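Local coordinates for protein pertussis toxin-like subunit ArtA (Escherichia coli, PDB 4Z9D) that binds NAD and, as the pertussis toxin-like A subunit of an AB5 toxin, probably transfers ADP-ribose from it to trimeric G proteins, at residues E16-R20 against D21-S25; F108-I111 against M112-E115; T55-I58 against E59-I63; V95-L98 against T99-G102. The protein carries 2 engineered substitutions. One frame throughout, in Å; residues are numbered along the deposited sequence. Where two conformers were deposited one is given.

Contact 1 (E16-R20 against D21-S25); sequences EEIFR and DGFRS. With NAD (nicotinamide-adenine-dinucleotide), chain F.
The helix 15-21 ends through two consecutive backbone bonds, Asp-21 N to Glu-17 O at 2.8 Å and Gly-22 N to Ile-18 O at 2.7 Å, after which Gly-22 takes a positive phi of 70° and the chain leaves as strand 23-24. This is a helix C-terminus running straight into a short strand of the ADP-ribosyltransferase fold, and polar groups meet on one side of the turn, apolar ones on the other. On the polar side Arg-20 and Asp-21 run alongside, their ends on the same side of the turn. The arginine chain bends at chi2 and chi3, which brings NH2 back to within 2.9 Å of Asp-21 OD2 in a salt bridge; the hydrogen bonds within it are weak, and the guanidinium and carboxylate planes stand 59° apart. A water donates to both Asp-21 OD2 and Glu-17 OE2, bridging two carboxylates that would otherwise probably repel each other. On the apolar side, Ile-18 turns its CG2 branch over one face of the Phe-23 ring, 3.9 Å from the centroid and displaced toward CZ, a CH-pi contact. The CD1 methyl of the same isoleucine reaches CE1 of that ring. Tyr-80 meets Phe-23 edge-to-face and Arg-9 makes a cation-pi contact with it, so the ring ties the helix end to the four-stranded sheet, through strands 6-11 and 77-83. Just beyond, the strand reaches the NAD pocket: the dinucleotide donates a weak hydrogen bond from N6A of its adenine to Arg-24 O, 2.7 Å away.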
loop_
_atom_site.group_PDB
_atom_site.type_symbol
_atom_site.label_atom_id
_atom_site.label_comp_id
_atom_site.label_asym_id
_atom_site.label_seq_id
_atom_site.Cartn_x
_atom_site.Cartn_y
_atom_site.Cartn_z
ATOM N N GLU A 16 -6.242 16.151 4.488
ATOM C CA GLU A 16 -6.657 17.304 3.713
ATOM C C GLU A 16 -6.129 17.248 2.287
ATOM O O GLU A 16 -6.855 17.535 1.332
ATOM C CB GLU A 16 -6.179 18.581 4.401
ATOM C CG GLU A 16 -6.555 19.834 3.672
ATOM C CD GLU A 16 -8.040 20.054 3.595
ATOM O OE1 GLU A 16 -8.798 19.424 4.373
ATOM O OE2 GLU A 16 -8.448 20.846 2.719
ATOM N N GLU A 17 -4.886 16.810 2.144
ATOM C CA GLU A 17 -4.301 16.597 0.830
ATOM C C GLU A 17 -4.837 15.322 0.177
ATOM O O GLU A 17 -5.270 15.320 -0.981
ATOM C CB GLU A 17 -2.779 16.536 0.941
ATOM C CG GLU A 17 -2.085 16.323 -0.385
ATOM C CD GLU A 17 -0.610 16.052 -0.226
ATOM O OE1 GLU A 17 -0.086 16.288 0.882
ATOM O OE2 GLU A 17 0.032 15.631 -1.216
ATOM N N ILE A 18 -4.779 14.233 0.937
ATOM C CA ILE A 18 -5.091 12.909 0.426
ATOM C C ILE A 18 -6.580 12.710 0.119
ATOM O O ILE A 18 -6.913 12.102 -0.891
ATOM C CB ILE A 18 -4.576 11.834 1.408
ATOM C CG1 ILE A 18 -3.049 11.940 1.542
ATOM C CG2 ILE A 18 -4.956 10.449 0.951
ATOM C CD1 ILE A 18 -2.301 11.856 0.183
ATOM N N PHE A 19 -7.477 13.237 0.947
ATOM C CA PHE A 19 -8.908 13.083 0.668
ATOM C C PHE A 19 -9.274 13.785 -0.633
ATOM O O PHE A 19 -10.168 13.350 -1.372
ATOM C CB PHE A 19 -9.759 13.667 1.790
ATOM C CG PHE A 19 -9.801 12.826 3.037
ATOM C CD1 PHE A 19 -10.383 13.332 4.186
ATOM C CD2 PHE A 19 -9.248 11.549 3.074
ATOM C CE1 PHE A 19 -10.426 12.587 5.348
ATOM C CE2 PHE A 19 -9.304 10.794 4.232
ATOM C CZ PHE A 19 -9.889 11.320 5.373
ATOM N N ARG A 20 -8.534 14.851 -0.922
ATOM C CA ARG A 20 -8.813 15.690 -2.075
ATOM C C ARG A 20 -8.178 15.057 -3.305
ATOM O O ARG A 20 -8.836 14.863 -4.326
ATOM C CB ARG A 20 -8.241 17.097 -1.870
ATOM C CG ARG A 20 -8.459 18.039 -3.047
ATOM C CD ARG A 20 -7.264 18.956 -3.231
ATOM N NE ARG A 20 -6.912 19.733 -2.059
ATOM C CZ ARG A 20 -5.655 19.978 -1.706
ATOM N NH1 ARG A 20 -5.388 20.692 -0.620
ATOM N NH2 ARG A 20 -4.661 19.459 -2.413
ATOM N N ASP A 21 -6.896 14.726 -3.183
ATOM C CA ASP A 21 -6.076 14.309 -4.323
ATOM C C ASP A 21 -5.947 12.808 -4.533
ATOM O O ASP A 21 -5.589 12.362 -5.624
ATOM C CB ASP A 21 -4.669 14.886 -4.174
ATOM C CG ASP A 21 -4.657 16.394 -4.169
ATOM O OD1 ASP A 21 -5.644 16.977 -4.641
ATOM O OD2 ASP A 21 -3.674 16.993 -3.680
ATOM N N GLY A 22 -6.240 12.027 -3.498
ATOM C CA GLY A 22 -5.987 10.600 -3.565
ATOM C C GLY A 22 -4.496 10.323 -3.538
ATOM O O GLY A 22 -3.704 11.192 -3.160
ATOM N N PHE A 23 -4.115 9.104 -3.905
ATOM C CA PHE A 23 -2.710 8.729 -4.006
ATOM C C PHE A 23 -2.285 8.618 -5.456
ATOM O O PHE A 23 -3.080 8.208 -6.297
ATOM C CB PHE A 23 -2.442 7.394 -3.294
ATOM C CG PHE A 23 -2.728 7.413 -1.810
ATOM C CD1 PHE A 23 -1.831 7.995 -0.930
ATOM C CD2 PHE A 23 -3.854 6.781 -1.291
ATOM C CE1 PHE A 23 -2.072 7.995 0.444
ATOM C CE2 PHE A 23 -4.094 6.770 0.090
ATOM C CZ PHE A 23 -3.202 7.373 0.950
ATOM N N ARG A 24 -1.042 8.990 -5.756
ATOM C CA ARG A 24 -0.493 8.772 -7.092
ATOM C C ARG A 24 0.880 8.113 -6.986
ATOM O O ARG A 24 1.663 8.432 -6.087
ATOM C CB ARG A 24 -0.410 10.095 -7.878
ATOM C CG ARG A 24 0.220 9.949 -9.266
ATOM C CD ARG A 24 -0.128 11.117 -10.209
ATOM N NE ARG A 24 -1.562 11.241 -10.470
ATOM C CZ ARG A 24 -2.249 10.529 -11.364
ATOM N NH1 ARG A 24 -3.548 10.745 -11.508
ATOM N NH2 ARG A 24 -1.660 9.594 -12.100
ATOM N N SER A 25 1.175 7.188 -7.897
ATOM C CA SER A 25 2.448 6.473 -7.851
ATOM C C SER A 25 3.592 7.424 -8.171
ATOM O O SER A 25 3.365 8.513 -8.698
ATOM C CB SER A 25 2.471 5.318 -8.848
ATOM O OG SER A 25 2.275 5.796 -10.171
HETATM P PA NAD F . 6.224 5.127 -0.910
HETATM O O1A NAD F . 4.982 4.897 -1.692
HETATM O O2A NAD F . 7.437 5.643 -1.596
HETATM O O5B NAD F . 5.825 6.099 0.336
HETATM C C5B NAD F . 6.767 6.634 1.280
HETATM C C4B NAD F . 6.503 8.151 1.392
HETATM O O4B NAD F . 6.850 8.820 0.141
HETATM C C3B NAD F . 5.031 8.394 1.533
HETATM O O3B NAD F . 4.663 8.153 2.926
HETATM C C2B NAD F . 4.996 9.859 1.208
HETATM O O2B NAD F . 5.714 10.547 2.218
HETATM C C1B NAD F . 5.869 9.881 -0.057
HETATM N N9A NAD F . 5.238 9.529 -1.379
HETATM C C8A NAD F . 4.804 8.388 -1.911
HETATM N N7A NAD F . 4.372 8.648 -3.147
HETATM C C5A NAD F . 4.557 9.948 -3.395
HETATM C C6A NAD F . 4.303 10.715 -4.471
HETATM N N6A NAD F . 3.762 10.107 -5.524
HETATM N N1A NAD F . 4.571 12.031 -4.495
HETATM C C2A NAD F . 5.142 12.609 -3.363
HETATM N N3A NAD F . 5.397 11.794 -2.252
HETATM C C4A NAD F . 5.100 10.485 -2.296
HETATM O O3 NAD F . 6.638 3.786 -0.184
HETATM P PN NAD F . 5.589 2.847 0.631
HETATM O O1N NAD F . 4.259 2.840 -0.038
HETATM O O2N NAD F . 5.705 3.145 2.075
HETATM O O5D NAD F . 6.260 1.438 0.318
HETATM C C5D NAD F . 7.632 1.161 0.624
HETATM C C4D NAD F . 7.813 -0.343 0.849
HETATM O O4D NAD F . 6.789 -0.698 1.842
HETATM C C3D NAD F . 7.505 -1.153 -0.425
HETATM O O3D NAD F . 8.216 -2.395 -0.420
HETATM C C2D NAD F . 6.032 -1.431 -0.194
HETATM O O2D NAD F . 5.577 -2.542 -0.998
HETATM C C1D NAD F . 5.984 -1.758 1.293
HETATM N N1N NAD F . 4.560 -1.685 1.781
HETATM C C2N NAD F . 4.015 -0.453 2.221
HETATM C C3N NAD F . 2.690 -0.334 2.640
HETATM C C7N NAD F . 2.165 0.892 3.090
HETATM O O7N NAD F . 0.982 0.868 3.737
HETATM N N7N NAD F . 2.882 2.004 2.902
HETATM C C4N NAD F . 1.886 -1.472 2.615
HETATM C C5N NAD F . 2.406 -2.694 2.191
HETATM C C6N NAD F . 3.725 -2.815 1.763
HETATM O O HOH W 1 -1.444 15.369 -3.353
#

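Contact 2 (F108-I111 against M112-E115); sequences FERI and MMRE
The last turn of helix 107-112 carries a Met-aromatic contact between Phe-108 and Met-112, one helical turn apart, in which the methionine follows the ring outward. Met-112 CG sits over one face of the ring, 4.1 Å from its centroid and offset toward the CE1-CZ rim, as a CH-pi contact. The chain then bends at chi2 and chi3 (-66° and -70°), leaving SD at an oblique 4.8 Å from the same centroid. The backbone bond from Met-112 N to Phe-108 O, 3.1 Å long, is the i to i+4 bond joining the same two residues. The chain goes on into the loop that leads to strand 118-122 of the ADP-ribosyltransferase fold. Met-113 N is shared weakly between Glu-109 O and Arg-110 O, and Arg-114 N donates to Ile-111 O at 3.3 Å. Away from the ring, Met-113 lays CG against Glu-109 O at 3.3 Å, and its side chain reaches Val-95 of the neighbouring helix 92-100. The polar ends of the helix residues look elsewhere: Glu-109 forms a salt bridge with Arg-37 and accepts from Ser-106 N, while the polar end of Arg-110 is taken up by Thr-99.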
loop_
_atom_site.group_PDB
_atom_site.type_symbol
_atom_site.label_atom_id
_atom_site.label_comp_id
_atom_site.label_asym_id
_atom_site.label_seq_id
_atom_site.Cartn_x
_atom_site.Cartn_y
_atom_site.Cartn_z
ATOM N N PHE A 108 14.082 -15.613 0.940
ATOM C CA PHE A 108 13.770 -14.515 1.844
ATOM C C PHE A 108 12.564 -13.722 1.349
ATOM O O PHE A 108 11.711 -13.317 2.140
ATOM C CB PHE A 108 14.967 -13.588 2.021
ATOM C CG PHE A 108 14.683 -12.412 2.917
ATOM C CD1 PHE A 108 14.477 -11.151 2.380
ATOM C CD2 PHE A 108 14.585 -12.573 4.292
ATOM C CE1 PHE A 108 14.199 -10.067 3.191
ATOM C CE2 PHE A 108 14.318 -11.490 5.116
ATOM C CZ PHE A 108 14.120 -10.237 4.565
ATOM N N GLU A 109 12.525 -13.448 0.052
ATOM C CA GLU A 109 11.388 -12.740 -0.536
ATOM C C GLU A 109 10.081 -13.496 -0.313
ATOM O O GLU A 109 9.053 -12.894 0.018
ATOM C CB GLU A 109 11.630 -12.507 -2.025
ATOM C CG GLU A 109 12.715 -11.470 -2.291
ATOM C CD GLU A 109 13.006 -11.281 -3.767
ATOM O OE1 GLU A 109 13.293 -12.293 -4.444
ATOM O OE2 GLU A 109 12.967 -10.122 -4.245
ATOM N N ARG A 110 10.120 -14.817 -0.477
ATOM C CA ARG A 110 8.898 -15.605 -0.355
ATOM C C ARG A 110 8.423 -15.647 1.086
ATOM O O ARG A 110 7.218 -15.671 1.342
ATOM C CB ARG A 110 9.100 -17.014 -0.916
ATOM C CG ARG A 110 9.484 -17.000 -2.398
ATOM C CD ARG A 110 9.053 -18.251 -3.139
ATOM N NE ARG A 110 9.360 -18.156 -4.567
ATOM C CZ ARG A 110 8.450 -17.945 -5.512
ATOM N NH1 ARG A 110 8.817 -17.875 -6.788
ATOM N NH2 ARG A 110 7.174 -17.804 -5.182
ATOM N N ILE A 111 9.360 -15.651 2.029
ATOM C CA ILE A 111 8.992 -15.550 3.440
ATOM C C ILE A 111 8.292 -14.215 3.734
ATOM O O ILE A 111 7.312 -14.168 4.469
ATOM C CB ILE A 111 10.225 -15.731 4.349
ATOM C CG1 ILE A 111 10.499 -17.225 4.532
ATOM C CG2 ILE A 111 10.011 -15.099 5.718
ATOM C CD1 ILE A 111 11.779 -17.518 5.241
ATOM N N MET A 112 8.783 -13.139 3.136
ATOM C CA MET A 112 8.195 -11.818 3.334
ATOM C C MET A 112 6.776 -11.712 2.744
ATOM O O MET A 112 5.971 -10.895 3.209
ATOM C CB MET A 112 9.110 -10.748 2.721
ATOM C CG MET A 112 10.417 -10.519 3.500
ATOM S SD MET A 112 10.119 -9.805 5.140
ATOM C CE MET A 112 9.577 -8.151 4.688
ATOM N N MET A 113 6.472 -12.537 1.736
ATOM C CA MET A 113 5.169 -12.497 1.042
ATOM C C MET A 113 4.212 -13.574 1.541
ATOM O O MET A 113 3.103 -13.727 1.033
ATOM C CB MET A 113 5.343 -12.684 -0.470
ATOM C CG MET A 113 6.250 -11.694 -1.159
ATOM S SD MET A 113 6.179 -11.884 -2.968
ATOM C CE MET A 113 6.749 -13.566 -3.199
ATOM N N ARG A 114 4.666 -14.299 2.553
ATOM C CA ARG A 114 4.005 -15.517 3.011
ATOM C C ARG A 114 2.546 -15.357 3.429
ATOM O O ARG A 114 1.733 -16.261 3.204
ATOM C CB ARG A 114 4.788 -16.101 4.184
ATOM C CG ARG A 114 5.026 -17.591 4.100
ATOM C CD ARG A 114 5.682 -18.055 5.393
ATOM N NE ARG A 114 4.897 -17.598 6.532
ATOM C CZ ARG A 114 4.123 -18.385 7.269
ATOM N NH1 ARG A 114 4.053 -19.684 7.010
ATOM N NH2 ARG A 114 3.436 -17.871 8.274
ATOM N N GLU A 115 2.205 -14.221 4.027
ATOM C CA GLU A 115 0.867 -14.068 4.590
ATOM C C GLU A 115 -0.126 -13.533 3.561
ATOM O O GLU A 115 -1.317 -13.432 3.842
ATOM C CB GLU A 115 0.931 -13.158 5.815
ATOM C CG GLU A 115 1.190 -13.915 7.106
ATOM C CD GLU A 115 1.556 -12.986 8.242
ATOM O OE1 GLU A 115 2.656 -12.390 8.173
ATOM O OE2 GLU A 115 0.757 -12.851 9.196
#

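Contact 3 (T55-I58 against E59-I63); sequences TSLI and ETYNI. With NAD (nicotinamide-adenine-dinucleotide), chain F.
With chi1 at 169°, Ser-56 holds OG opposite its own backbone N and beside its carbonyl carbon, where it can meet the start of helix 57-68; Thr-60, at chi1 65°, instead tucks OG1 between its N and carbonyl carbon, facing back along the chain. The first is an N-cap: Ser-56 OG accepts from Glu-59 N at 3.0 Å along a fairly straight N-H...O line of 161°. Glu-59 folds CG against that same OG, 3.3 Å away, while its carboxylate is taken up by Thr-54 OG1 and Asn-117 ND2, so the acid ties the helix start to residues before it and to another loop. The Thr-60 hydroxyl donates to Leu-57 O at 2.5 Å, in the carbonyl plane and on a lone pair; Thr-60 N adds a weak bond to the same oxygen. Leu-57 also carries the apolar side, its CG lying 3.9 Å from Tyr-61 CE2 as the two side chains slant across each other, and Tyr-61 OH goes on to Asp-147. One turn on from Glu-59, the helix meets the dinucleotide, where Ile-63 CD1 packs 3.5 Å from C4N of the NAD nicotinamide ring.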
loop_
_atom_site.group_PDB
_atom_site.type_symbol
_atom_site.label_atom_id
_atom_site.label_comp_id
_atom_site.label_asym_id
_atom_site.label_seq_id
_atom_site.Cartn_x
_atom_site.Cartn_y
_atom_site.Cartn_z
ATOM N N THR A 55 -4.059 -5.644 3.277
ATOM C CA THR A 55 -5.371 -5.980 3.826
ATOM C C THR A 55 -5.343 -6.045 5.348
ATOM O O THR A 55 -6.394 -6.076 5.996
ATOM C CB THR A 55 -5.885 -7.327 3.312
ATOM O OG1 THR A 55 -4.938 -8.356 3.628
ATOM C CG2 THR A 55 -6.121 -7.277 1.802
ATOM N N SER A 56 -4.138 -6.090 5.909
ATOM C CA SER A 56 -3.944 -6.382 7.329
ATOM C C SER A 56 -3.717 -5.159 8.226
ATOM O O SER A 56 -2.701 -4.470 8.119
ATOM C CB SER A 56 -2.770 -7.355 7.478
ATOM O OG SER A 56 -2.364 -7.499 8.829
ATOM N N LEU A 57 -4.671 -4.909 9.119
ATOM C CA LEU A 57 -4.571 -3.848 10.106
ATOM C C LEU A 57 -3.346 -4.058 10.989
ATOM O O LEU A 57 -2.603 -3.120 11.298
ATOM C CB LEU A 57 -5.833 -3.822 10.973
ATOM C CG LEU A 57 -5.822 -2.860 12.160
ATOM C CD1 LEU A 57 -5.802 -1.417 11.669
ATOM C CD2 LEU A 57 -7.006 -3.101 13.092
ATOM N N ILE A 58 -3.116 -5.315 11.339
ATOM C CA ILE A 58 -1.986 -5.672 12.185
ATOM C C ILE A 58 -0.690 -5.272 11.509
ATOM O O ILE A 58 0.203 -4.704 12.149
ATOM C CB ILE A 58 -1.982 -7.178 12.503
ATOM C CG1 ILE A 58 -3.068 -7.474 13.536
ATOM C CG2 ILE A 58 -0.608 -7.615 13.012
ATOM C CD1 ILE A 58 -3.478 -8.925 13.613
ATOM N N GLU A 59 -0.590 -5.557 10.210
ATOM C CA GLU A 59 0.579 -5.166 9.428
ATOM C C GLU A 59 0.803 -3.661 9.384
ATOM O O GLU A 59 1.950 -3.222 9.344
ATOM C CB GLU A 59 0.495 -5.700 7.990
ATOM C CG GLU A 59 0.806 -7.196 7.870
ATOM C CD GLU A 59 0.854 -7.690 6.427
ATOM O OE1 GLU A 59 0.631 -6.869 5.508
ATOM O OE2 GLU A 59 1.123 -8.901 6.218
ATOM N N THR A 60 -0.265 -2.862 9.361
ATOM C CA THR A 60 -0.080 -1.404 9.290
ATOM C C THR A 60 0.687 -0.843 10.493
ATOM O O THR A 60 1.505 0.068 10.332
ATOM C CB THR A 60 -1.407 -0.640 9.178
ATOM O OG1 THR A 60 -2.182 -0.812 10.375
ATOM C CG2 THR A 60 -2.187 -1.128 7.975
ATOM N N TYR A 61 0.394 -1.341 11.694
ATOM C CA TYR A 61 1.136 -0.881 12.872
ATOM C C TYR A 61 2.634 -1.167 12.772
ATOM O O TYR A 61 3.472 -0.368 13.220
ATOM C CB TYR A 61 0.578 -1.519 14.143
ATOM C CG TYR A 61 -0.793 -1.015 14.495
ATOM C CD1 TYR A 61 -0.965 0.261 15.021
ATOM C CD2 TYR A 61 -1.917 -1.800 14.285
ATOM C CE1 TYR A 61 -2.223 0.738 15.350
ATOM C CE2 TYR A 61 -3.185 -1.333 14.607
ATOM C CZ TYR A 61 -3.327 -0.064 15.138
ATOM O OH TYR A 61 -4.579 0.400 15.456
ATOM N N ASN A 62 2.968 -2.314 12.201
ATOM C CA ASN A 62 4.361 -2.717 12.064
ATOM C C ASN A 62 5.091 -1.917 11.002
ATOM O O ASN A 62 6.255 -1.568 11.167
ATOM C CB ASN A 62 4.451 -4.201 11.746
ATOM C CG ASN A 62 4.036 -5.073 12.920
ATOM O OD1 ASN A 62 4.103 -4.654 14.084
ATOM N ND2 ASN A 62 3.605 -6.296 12.619
ATOM N N ILE A 63 4.410 -1.652 9.891
ATOM C CA ILE A 63 4.940 -0.748 8.871
ATOM C C ILE A 63 5.189 0.652 9.454
ATOM O O ILE A 63 6.239 1.260 9.223
ATOM C CB ILE A 63 3.974 -0.660 7.664
ATOM C CG1 ILE A 63 3.942 -1.992 6.913
ATOM C CG2 ILE A 63 4.366 0.471 6.717
ATOM C CD1 ILE A 63 2.784 -2.102 5.911
HETATM P PA NAD F . 6.224 5.127 -0.910
HETATM O O1A NAD F . 4.982 4.897 -1.692
HETATM O O2A NAD F . 7.437 5.643 -1.596
HETATM O O5B NAD F . 5.825 6.099 0.336
HETATM C C5B NAD F . 6.767 6.634 1.280
HETATM C C4B NAD F . 6.503 8.151 1.392
HETATM O O4B NAD F . 6.850 8.820 0.141
HETATM C C3B NAD F . 5.031 8.394 1.533
HETATM O O3B NAD F . 4.663 8.153 2.926
HETATM C C2B NAD F . 4.996 9.859 1.208
HETATM O O2B NAD F . 5.714 10.547 2.218
HETATM C C1B NAD F . 5.869 9.881 -0.057
HETATM N N9A NAD F . 5.238 9.529 -1.379
HETATM C C8A NAD F . 4.804 8.388 -1.911
HETATM N N7A NAD F . 4.372 8.648 -3.147
HETATM C C5A NAD F . 4.557 9.948 -3.395
HETATM C C6A NAD F . 4.303 10.715 -4.471
HETATM N N6A NAD F . 3.762 10.107 -5.524
HETATM N N1A NAD F . 4.571 12.031 -4.495
HETATM C C2A NAD F . 5.142 12.609 -3.363
HETATM N N3A NAD F . 5.397 11.794 -2.252
HETATM C C4A NAD F . 5.100 10.485 -2.296
HETATM O O3 NAD F . 6.638 3.786 -0.184
HETATM P PN NAD F . 5.589 2.847 0.631
HETATM O O1N NAD F . 4.259 2.840 -0.038
HETATM O O2N NAD F . 5.705 3.145 2.075
HETATM O O5D NAD F . 6.260 1.438 0.318
HETATM C C5D NAD F . 7.632 1.161 0.624
HETATM C C4D NAD F . 7.813 -0.343 0.849
HETATM O O4D NAD F . 6.789 -0.698 1.842
HETATM C C3D NAD F . 7.505 -1.153 -0.425
HETATM O O3D NAD F . 8.216 -2.395 -0.420
HETATM C C2D NAD F . 6.032 -1.431 -0.194
HETATM O O2D NAD F . 5.577 -2.542 -0.998
HETATM C C1D NAD F . 5.984 -1.758 1.293
HETATM N N1N NAD F . 4.560 -1.685 1.781
HETATM C C2N NAD F . 4.015 -0.453 2.221
HETATM C C3N NAD F . 2.690 -0.334 2.640
HETATM C C7N NAD F . 2.165 0.892 3.090
HETATM O O7N NAD F . 0.982 0.868 3.737
HETATM N N7N NAD F . 2.882 2.004 2.902
HETATM C C4N NAD F . 1.886 -1.472 2.615
HETATM C C5N NAD F . 2.406 -2.694 2.191
HETATM C C6N NAD F . 3.725 -2.815 1.763
HETATM O O HOH W 2 0.789 -5.098 14.859
#

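Contact 4 (V95-L98 against T99-G102); sequences VNYL and TQRG
One face of the Tyr-97 ring is overlaid by Arg-101 CG, a CH-pi contact 4.0 Å from the centroid, while the guanidinium of that arginine stands almost perpendicular to the ring, the planes 88° apart. Its edge is turned to the phenol: NH2 donates to Tyr-97 OH at 2.8 Å, and the oxygen lies only 3° out of the guanidinium plane, though the bond is bent, with an N-H...O angle of 135°. Bends at chi2 and chi3 fold the arginine back so that a single side chain lays its CG over one face of the ring and binds its hydroxyl. The pair spans the C-terminal turn of helix 92-100, closed by a Schellman motif with Gly-102 at positive phi. On another side of this turn, Val-95 O accepts twice from Thr-99, from N at 3.0 Å and from OG1 at 2.8 Å, the two donors approaching from opposite faces of the carbonyl plane. A water donates to Asn-96 OD1 at 2.7 Å and, weakly, to Thr-99 OG1. Thr-99 OG1 thus donates a hydrogen bond to Val-95 O of its own helix and accepts one from the Arg-110 guanidinium of the next, joining two helices through one oxygen.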
loop_
_atom_site.group_PDB
_atom_site.type_symbol
_atom_site.label_atom_id
_atom_site.label_comp_id
_atom_site.label_asym_id
_atom_site.label_seq_id
_atom_site.Cartn_x
_atom_site.Cartn_y
_atom_site.Cartn_z
ATOM N N VAL A 95 3.222 -12.704 -9.128
ATOM C CA VAL A 95 4.434 -13.384 -8.673
ATOM C C VAL A 95 4.512 -14.775 -9.317
ATOM O O VAL A 95 5.582 -15.211 -9.744
ATOM C CB VAL A 95 4.478 -13.480 -7.129
ATOM C CG1 VAL A 95 5.504 -14.508 -6.673
ATOM C CG2 VAL A 95 4.776 -12.099 -6.519
ATOM N N ASN A 96 3.374 -15.457 -9.405
ATOM C CA ASN A 96 3.318 -16.754 -10.084
ATOM C C ASN A 96 3.650 -16.636 -11.573
ATOM O O ASN A 96 4.328 -17.491 -12.137
ATOM C CB ASN A 96 1.950 -17.407 -9.908
ATOM C CG ASN A 96 1.703 -17.874 -8.483
ATOM O OD1 ASN A 96 2.614 -17.883 -7.649
ATOM N ND2 ASN A 96 0.466 -18.283 -8.199
ATOM N N TYR A 97 3.114 -15.611 -12.223
ATOM C CA TYR A 97 3.421 -15.365 -13.624
ATOM C C TYR A 97 4.904 -15.063 -13.863
ATOM O O TYR A 97 5.519 -15.633 -14.755
ATOM C CB TYR A 97 2.552 -14.229 -14.149
ATOM C CG TYR A 97 2.903 -13.784 -15.551
ATOM C CD1 TYR A 97 2.483 -14.516 -16.649
ATOM C CD2 TYR A 97 3.605 -12.602 -15.775
ATOM C CE1 TYR A 97 2.784 -14.104 -17.951
ATOM C CE2 TYR A 97 3.901 -12.169 -17.067
ATOM C CZ TYR A 97 3.489 -12.935 -18.151
ATOM O OH TYR A 97 3.772 -12.534 -19.437
ATOM N N LEU A 98 5.479 -14.168 -13.070
ATOM C CA LEU A 98 6.906 -13.852 -13.199
ATOM C C LEU A 98 7.764 -15.105 -12.998
ATOM O O LEU A 98 8.779 -15.299 -13.668
ATOM C CB LEU A 98 7.312 -12.773 -12.194
ATOM C CG LEU A 98 6.688 -11.420 -12.532
ATOM C CD1 LEU A 98 6.849 -10.417 -11.390
ATOM C CD2 LEU A 98 7.295 -10.868 -13.816
ATOM N N THR A 99 7.362 -15.948 -12.057
ATOM C CA THR A 99 8.049 -17.216 -11.827
ATOM C C THR A 99 7.956 -18.151 -13.049
ATOM O O THR A 99 8.938 -18.819 -13.385
ATOM C CB THR A 99 7.493 -17.912 -10.571
ATOM O OG1 THR A 99 7.634 -17.030 -9.451
ATOM C CG2 THR A 99 8.264 -19.191 -10.280
ATOM N N GLN A 100 6.798 -18.210 -13.714
ATOM C CA GLN A 100 6.684 -19.019 -14.936
ATOM C C GLN A 100 7.500 -18.406 -16.065
ATOM O O GLN A 100 7.840 -19.072 -17.044
ATOM C CB GLN A 100 5.241 -19.135 -15.426
ATOM C CG GLN A 100 4.275 -19.918 -14.559
ATOM C CD GLN A 100 2.825 -19.649 -14.945
ATOM O OE1 GLN A 100 2.525 -18.709 -15.686
ATOM N NE2 GLN A 100 1.919 -20.491 -14.456
ATOM N N ARG A 101 7.831 -17.132 -15.925
ATOM C CA ARG A 101 8.622 -16.474 -16.956
ATOM C C ARG A 101 10.106 -16.574 -16.671
ATOM O O ARG A 101 10.916 -16.110 -17.460
ATOM C CB ARG A 101 8.194 -15.007 -17.101
ATOM C CG ARG A 101 6.780 -14.825 -17.659
ATOM C CD ARG A 101 6.710 -15.229 -19.122
ATOM N NE ARG A 101 7.756 -14.535 -19.863
ATOM C CZ ARG A 101 7.606 -13.350 -20.442
ATOM N NH1 ARG A 101 8.629 -12.796 -21.074
ATOM N NH2 ARG A 101 6.441 -12.718 -20.387
ATOM N N GLY A 102 10.461 -17.197 -15.551
ATOM C CA GLY A 102 11.859 -17.440 -15.246
ATOM C C GLY A 102 12.464 -16.482 -14.244
ATOM O O GLY A 102 13.656 -16.547 -13.949
HETATM O O HOH W 3 5.262 -18.057 -7.382
#

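Overall arrangement
All four contacts are helix ends or starts, and two of them touch NAD. Contacts 1 and 3 do so at different parts of the dinucleotide, adenine for contact 1 and nicotinamide for contact 3; their centres lie 20 Å apart. Contacts 2 and 4 sit on consecutive helices, centres 15 Å apart, and meet through Arg-110 and Thr-99 and through Met-113 CE packing 3.8 Å from Val-95 CG1. Contact 2 also brushes contact 3, Glu-115 CB approaching Glu-59 OE2 at 4.3 Å. From NAD, the Met-112 side chain of contact 2 is about 8 Å away and the Val-95 side chain of contact 4 about 11 Å. Contact 1 stands across the centre of the chain from contact 4, with 33 Å between their centres.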